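Local coordinates for endo-beta-1,2-glucanase (Talaromyces funiculosus, PDB 6IMV), which hydrolyses internal beta-1,2-glucosidic bonds of beta-1,2-glucans as a fungal endo-acting glycoside hydrolase, at residues A[81-93]-A[433-447]. Numbering follows the deposited sequence.
Sequences SKESLQVMLYAHA and WDSKVSTVNAILGGV. With BGC (beta-D-glucopyranose), chain I.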
loop_
_atom_site.group_PDB
_atom_site.type_symbol
_atom_site.label_atom_id
_atom_site.label_comp_id
_atom_site.label_asym_id
_atom_site.label_seq_id
_atom_site.Cartn_x
_atom_site.Cartn_y
_atom_site.Cartn_z
ATOM N N SER A 81 0.291 -7.830 2.215
ATOM C CA SER A 81 0.113 -6.469 1.706
ATOM C C SER A 81 -0.158 -5.476 2.853
ATOM O O SER A 81 0.418 -4.379 2.880
ATOM C CB SER A 81 -0.990 -6.449 0.675
ATOM O OG SER A 81 -2.086 -7.249 1.105
ATOM N N LYS A 82 -1.009 -5.857 3.812
ATOM C CA LYS A 82 -1.289 -4.994 4.981
ATOM C C LYS A 82 -0.095 -5.036 5.946
ATOM O O LYS A 82 0.286 -4.031 6.528
ATOM C CB LYS A 82 -2.582 -5.408 5.695
ATOM C CG LYS A 82 -3.828 -5.396 4.814
ATOM C CD LYS A 82 -4.123 -6.720 4.140
ATOM C CE LYS A 82 -5.085 -6.585 2.978
ATOM N NZ LYS A 82 -4.534 -5.704 1.915
ATOM N N GLU A 83 0.510 -6.212 6.093
ATOM C CA GLU A 83 1.760 -6.366 6.838
ATOM C C GLU A 83 2.813 -5.364 6.344
ATOM O O GLU A 83 3.511 -4.780 7.142
ATOM C CB GLU A 83 2.287 -7.791 6.706
ATOM C CG GLU A 83 1.431 -8.823 7.409
ATOM C CD GLU A 83 1.474 -8.765 8.922
ATOM O OE1 GLU A 83 2.552 -9.042 9.494
ATOM O OE2 GLU A 83 0.425 -8.448 9.529
ATOM N N SER A 84 2.899 -5.173 5.025
ATOM C CA SER A 84 3.885 -4.282 4.411
ATOM C C SER A 84 3.666 -2.836 4.878
ATOM O O SER A 84 4.643 -2.133 5.139
ATOM C CB SER A 84 3.898 -4.418 2.894
ATOM O OG SER A 84 2.880 -3.639 2.301
ATOM N N LEU A 85 2.400 -2.422 5.051
ATOM C CA LEU A 85 2.075 -1.057 5.475
ATOM C C LEU A 85 2.464 -0.846 6.946
ATOM O O LEU A 85 2.998 0.206 7.301
ATOM C CB LEU A 85 0.594 -0.768 5.229
ATOM C CG LEU A 85 0.180 -0.705 3.755
ATOM C CD1 LEU A 85 -1.333 -0.604 3.611
ATOM C CD2 LEU A 85 0.856 0.457 3.037
ATOM N N GLN A 86 2.211 -1.859 7.776
ATOM C CA GLN A 86 2.528 -1.838 9.191
ATOM C C GLN A 86 4.053 -1.826 9.377
ATOM O O GLN A 86 4.591 -1.035 10.152
ATOM C CB GLN A 86 1.878 -3.050 9.858
ATOM C CG GLN A 86 2.117 -3.160 11.354
ATOM C CD GLN A 86 1.531 -4.432 11.916
ATOM O OE1 GLN A 86 1.261 -5.385 11.192
ATOM N NE2 GLN A 86 1.338 -4.458 13.223
ATOM N N VAL A 87 4.748 -2.686 8.630
ATOM C CA VAL A 87 6.197 -2.824 8.750
ATOM C C VAL A 87 6.883 -1.530 8.290
ATOM O O VAL A 87 7.820 -1.065 8.953
ATOM C CB VAL A 87 6.705 -4.080 8.014
ATOM C CG1 VAL A 87 8.216 -4.067 7.816
ATOM C CG2 VAL A 87 6.278 -5.344 8.749
ATOM N N MET A 88 6.411 -0.944 7.186
ATOM C CA MET A 88 6.977 0.311 6.675
ATOM C C MET A 88 6.851 1.409 7.741
ATOM O O MET A 88 7.796 2.168 7.971
ATOM C CB MET A 88 6.282 0.754 5.380
ATOM C CG MET A 88 6.777 0.024 4.158
ATOM S SD MET A 88 6.100 0.685 2.609
ATOM C CE MET A 88 4.510 -0.122 2.577
ATOM N N LEU A 89 5.683 1.494 8.390
ATOM C CA LEU A 89 5.452 2.467 9.467
ATOM C C LEU A 89 6.479 2.226 10.583
ATOM O O LEU A 89 7.081 3.176 11.088
ATOM C CB LEU A 89 4.017 2.313 9.971
ATOM C CG LEU A 89 3.505 3.281 11.035
ATOM C CD1 LEU A 89 3.878 2.831 12.431
ATOM C CD2 LEU A 89 3.945 4.711 10.806
ATOM N N TYR A 90 6.660 0.952 10.957
ATOM C CA TYR A 90 7.567 0.574 12.037
ATOM C C TYR A 90 9.030 0.865 11.673
ATOM O O TYR A 90 9.829 1.138 12.569
ATOM C CB TYR A 90 7.384 -0.893 12.433
ATOM C CG TYR A 90 6.067 -1.234 13.080
ATOM C CD1 TYR A 90 5.268 -0.281 13.689
ATOM C CD2 TYR A 90 5.622 -2.543 13.085
ATOM C CE1 TYR A 90 4.055 -0.624 14.266
ATOM C CE2 TYR A 90 4.418 -2.904 13.663
ATOM C CZ TYR A 90 3.632 -1.943 14.266
ATOM O OH TYR A 90 2.447 -2.311 14.820
ATOM N N ALA A 91 9.377 0.802 10.382
ATOM C CA ALA A 91 10.726 1.125 9.930
ATOM C C ALA A 91 11.031 2.593 10.255
ATOM O O ALA A 91 12.090 2.895 10.811
ATOM C CB ALA A 91 10.888 0.815 8.462
ATOM N N HIS A 92 10.075 3.489 9.974
ATOM C CA HIS A 92 10.240 4.910 10.285
ATOM C C HIS A 92 10.271 5.127 11.804
ATOM O O HIS A 92 11.088 5.907 12.305
ATOM C CB HIS A 92 9.149 5.747 9.606
ATOM C CG HIS A 92 9.288 5.808 8.121
ATOM N ND1 HIS A 92 10.329 6.480 7.503
ATOM C CD2 HIS A 92 8.536 5.282 7.129
ATOM C CE1 HIS A 92 10.202 6.371 6.196
ATOM N NE2 HIS A 92 9.112 5.637 5.940
ATOM N N ALA A 93 9.366 4.449 12.522
ATOM C CA ALA A 93 9.226 4.598 13.964
ATOM C C ALA A 93 10.533 4.203 14.668
ATOM O O ALA A 93 11.028 4.950 15.525
ATOM C CB ALA A 93 8.067 3.784 14.475
ATOM N N TRP A 433 -6.079 -0.809 6.629
ATOM C CA TRP A 433 -4.695 -0.374 6.405
ATOM C C TRP A 433 -4.578 0.264 5.022
ATOM O O TRP A 433 -3.976 1.339 4.884
ATOM C CB TRP A 433 -3.695 -1.530 6.542
ATOM C CG TRP A 433 -3.521 -2.006 7.946
ATOM C CD1 TRP A 433 -4.293 -2.922 8.592
ATOM C CD2 TRP A 433 -2.526 -1.576 8.893
ATOM N NE1 TRP A 433 -3.841 -3.106 9.867
ATOM C CE2 TRP A 433 -2.759 -2.294 10.086
ATOM C CE3 TRP A 433 -1.463 -0.668 8.850
ATOM C CZ2 TRP A 433 -1.975 -2.119 11.227
ATOM C CZ3 TRP A 433 -0.692 -0.496 9.979
ATOM C CH2 TRP A 433 -0.952 -1.203 11.151
ATOM N N ASP A 434 -5.144 -0.422 4.017
ATOM C CA ASP A 434 -5.050 -0.013 2.609
ATOM C C ASP A 434 -5.584 1.418 2.417
ATOM O O ASP A 434 -4.967 2.203 1.688
ATOM C CB ASP A 434 -5.763 -1.018 1.693
ATOM C CG ASP A 434 -4.956 -2.273 1.375
ATOM O OD1 ASP A 434 -4.580 -2.985 2.306
ATOM O OD2 ASP A 434 -4.741 -2.555 0.177
ATOM N N SER A 435 -6.713 1.765 3.053
ATOM C CA SER A 435 -7.376 3.071 2.804
ATOM C C SER A 435 -6.841 4.186 3.714
ATOM O O SER A 435 -7.264 5.323 3.583
ATOM C CB SER A 435 -8.891 2.977 2.919
ATOM O OG SER A 435 -9.308 2.928 4.270
ATOM N N LYS A 436 -5.919 3.869 4.630
ATOM C CA LYS A 436 -5.525 4.834 5.670
ATOM C C LYS A 436 -4.003 4.958 5.796
ATOM O O LYS A 436 -3.465 6.074 5.819
ATOM C CB LYS A 436 -6.124 4.409 7.006
ATOM C CG LYS A 436 -7.635 4.543 7.100
ATOM C CD LYS A 436 -8.206 3.914 8.355
ATOM C CE LYS A 436 -7.771 4.589 9.635
ATOM N NZ LYS A 436 -8.099 6.034 9.609
ATOM N N VAL A 437 -3.323 3.821 5.934
ATOM C CA VAL A 437 -1.912 3.805 6.297
ATOM C C VAL A 437 -1.040 3.803 5.035
ATOM O O VAL A 437 0.168 4.042 5.136
ATOM C CB VAL A 437 -1.598 2.633 7.244
ATOM C CG1 VAL A 437 -0.134 2.608 7.673
ATOM C CG2 VAL A 437 -2.507 2.673 8.454
ATOM N N SER A 438 -1.643 3.570 3.857
ATOM C CA SER A 438 -0.986 3.867 2.573
ATOM C C SER A 438 -0.622 5.365 2.524
ATOM O O SER A 438 0.502 5.744 2.192
ATOM C CB SER A 438 -1.871 3.490 1.411
ATOM O OG SER A 438 -3.181 4.015 1.602
ATOM N N THR A 439 -1.597 6.210 2.873
ATOM C CA THR A 439 -1.438 7.647 2.896
ATOM C C THR A 439 -0.386 8.036 3.941
ATOM O O THR A 439 0.497 8.837 3.666
ATOM C CB THR A 439 -2.767 8.355 3.165
ATOM O OG1 THR A 439 -3.700 7.857 2.204
ATOM C CG2 THR A 439 -2.645 9.862 3.073
ATOM N N VAL A 440 -0.477 7.439 5.128
ATOM C CA VAL A 440 0.495 7.688 6.187
ATOM C C VAL A 440 1.904 7.404 5.649
ATOM O O VAL A 440 2.803 8.244 5.796
ATOM C CB VAL A 440 0.183 6.880 7.456
ATOM C CG1 VAL A 440 1.331 6.947 8.463
ATOM C CG2 VAL A 440 -1.125 7.334 8.087
ATOM N N ASN A 441 2.082 6.251 4.997
ATOM C CA ASN A 441 3.400 5.838 4.498
ATOM C C ASN A 441 3.890 6.809 3.413
ATOM O O ASN A 441 5.086 7.077 3.324
ATOM C CB ASN A 441 3.405 4.372 4.059
ATOM C CG ASN A 441 3.697 3.445 5.218
ATOM O OD1 ASN A 441 4.706 3.621 5.903
ATOM N ND2 ASN A 441 2.826 2.473 5.457
ATOM N N ALA A 442 2.971 7.371 2.620
ATOM C CA ALA A 442 3.331 8.396 1.632
ATOM C C ALA A 442 3.773 9.701 2.328
ATOM O O ALA A 442 4.735 10.331 1.911
ATOM C CB ALA A 442 2.188 8.615 0.677
ATOM N N ILE A 443 3.064 10.101 3.387
ATOM C CA ILE A 443 3.419 11.291 4.180
ATOM C C ILE A 443 4.842 11.139 4.744
ATOM O O ILE A 443 5.571 12.110 4.799
ATOM C CB ILE A 443 2.377 11.539 5.291
ATOM C CG1 ILE A 443 1.076 12.110 4.721
ATOM C CG2 ILE A 443 2.945 12.407 6.409
ATOM C CD1 ILE A 443 -0.106 12.046 5.669
ATOM N N LEU A 444 5.235 9.915 5.124
ATOM C CA LEU A 444 6.571 9.626 5.709
ATOM C C LEU A 444 7.647 9.466 4.623
ATOM O O LEU A 444 8.810 9.235 4.943
ATOM C CB LEU A 444 6.475 8.353 6.556
ATOM C CG LEU A 444 5.586 8.464 7.791
ATOM C CD1 LEU A 444 5.443 7.116 8.469
ATOM C CD2 LEU A 444 6.143 9.496 8.765
ATOM N N GLY A 445 7.251 9.569 3.350
ATOM C CA GLY A 445 8.159 9.596 2.217
ATOM C C GLY A 445 8.473 8.208 1.672
ATOM O O GLY A 445 9.459 8.045 0.962
ATOM N N GLY A 446 7.647 7.203 1.992
ATOM C CA GLY A 446 7.942 5.818 1.631
ATOM C C GLY A 446 9.156 5.304 2.387
ATOM O O GLY A 446 9.665 6.000 3.293
ATOM N N VAL A 447 9.618 4.100 2.027
ATOM C CA VAL A 447 10.827 3.508 2.633
ATOM C C VAL A 447 11.932 3.357 1.577
ATOM O O VAL A 447 12.946 2.697 1.834
ATOM C CB VAL A 447 10.536 2.163 3.327
ATOM C CG1 VAL A 447 9.593 2.331 4.510
ATOM C CG2 VAL A 447 10.016 1.107 2.360
HETATM C C2 BGC I . -10.850 -7.697 0.363
HETATM C C3 BGC I . -11.427 -6.812 1.482
HETATM C C4 BGC I . -10.370 -5.854 2.067
HETATM C C5 BGC I . -9.617 -5.147 0.931
HETATM C C6 BGC I . -8.496 -4.229 1.427
HETATM C C1 BGC I . -10.093 -6.852 -0.652
HETATM O O1 BGC I . -9.497 -7.618 -1.702
HETATM O O2 BGC I . -11.919 -8.338 -0.310
HETATM O O3 BGC I . -11.979 -7.616 2.526
HETATM O O4 BGC I . -10.966 -4.887 2.956
HETATM O O5 BGC I . -9.074 -6.117 0.026
HETATM O O6 BGC I . -7.494 -5.020 2.059
HETATM O O HOH W 1 6.724 4.970 4.500
#
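CB of Q86 lies over one face of the six-membered ring of W433, a CH-pi contact 4.0 Å from its centroid, and CB of L444 similarly covers one face of the H92 imidazole. At the edge of that imidazole, NE2 makes a short but bent, weak bond to G446 O (2.7 Å), within the Schellman motif that ends helix 433-443. A water joins NE2 to N441 O and OD1. Between the rings, N441 is a polar knob among L85, M88, L89 and H92; its ND2 gives L85 O an in-plane bond of 2.9 Å, on a lone pair of a carbonyl that also accepts from L89 N. L85 sits in turn among D434, V437, N441 and S438. At the glucose pocket, to which K82 and D434 both belong, bends at chi2 (92°) and chi4 (61°) fold the K82 chain so that NZ makes a salt bridge to D434 OD1 at 2.7 Å, on the syn side but well out of the carboxylate plane, while CE and NZ each lie 3.0 Å from glucose O6. A methionine in its place would probably leave D434 OD1 without this salt-bridge partner beside the glucose. Helical segment 81-93 crosses helix 433-443 at 32°, with helix 163-182 against M88 and V447, helix 98-104 against L89 and L444, and strand 57-64 bonded to the W433 backbone through D60.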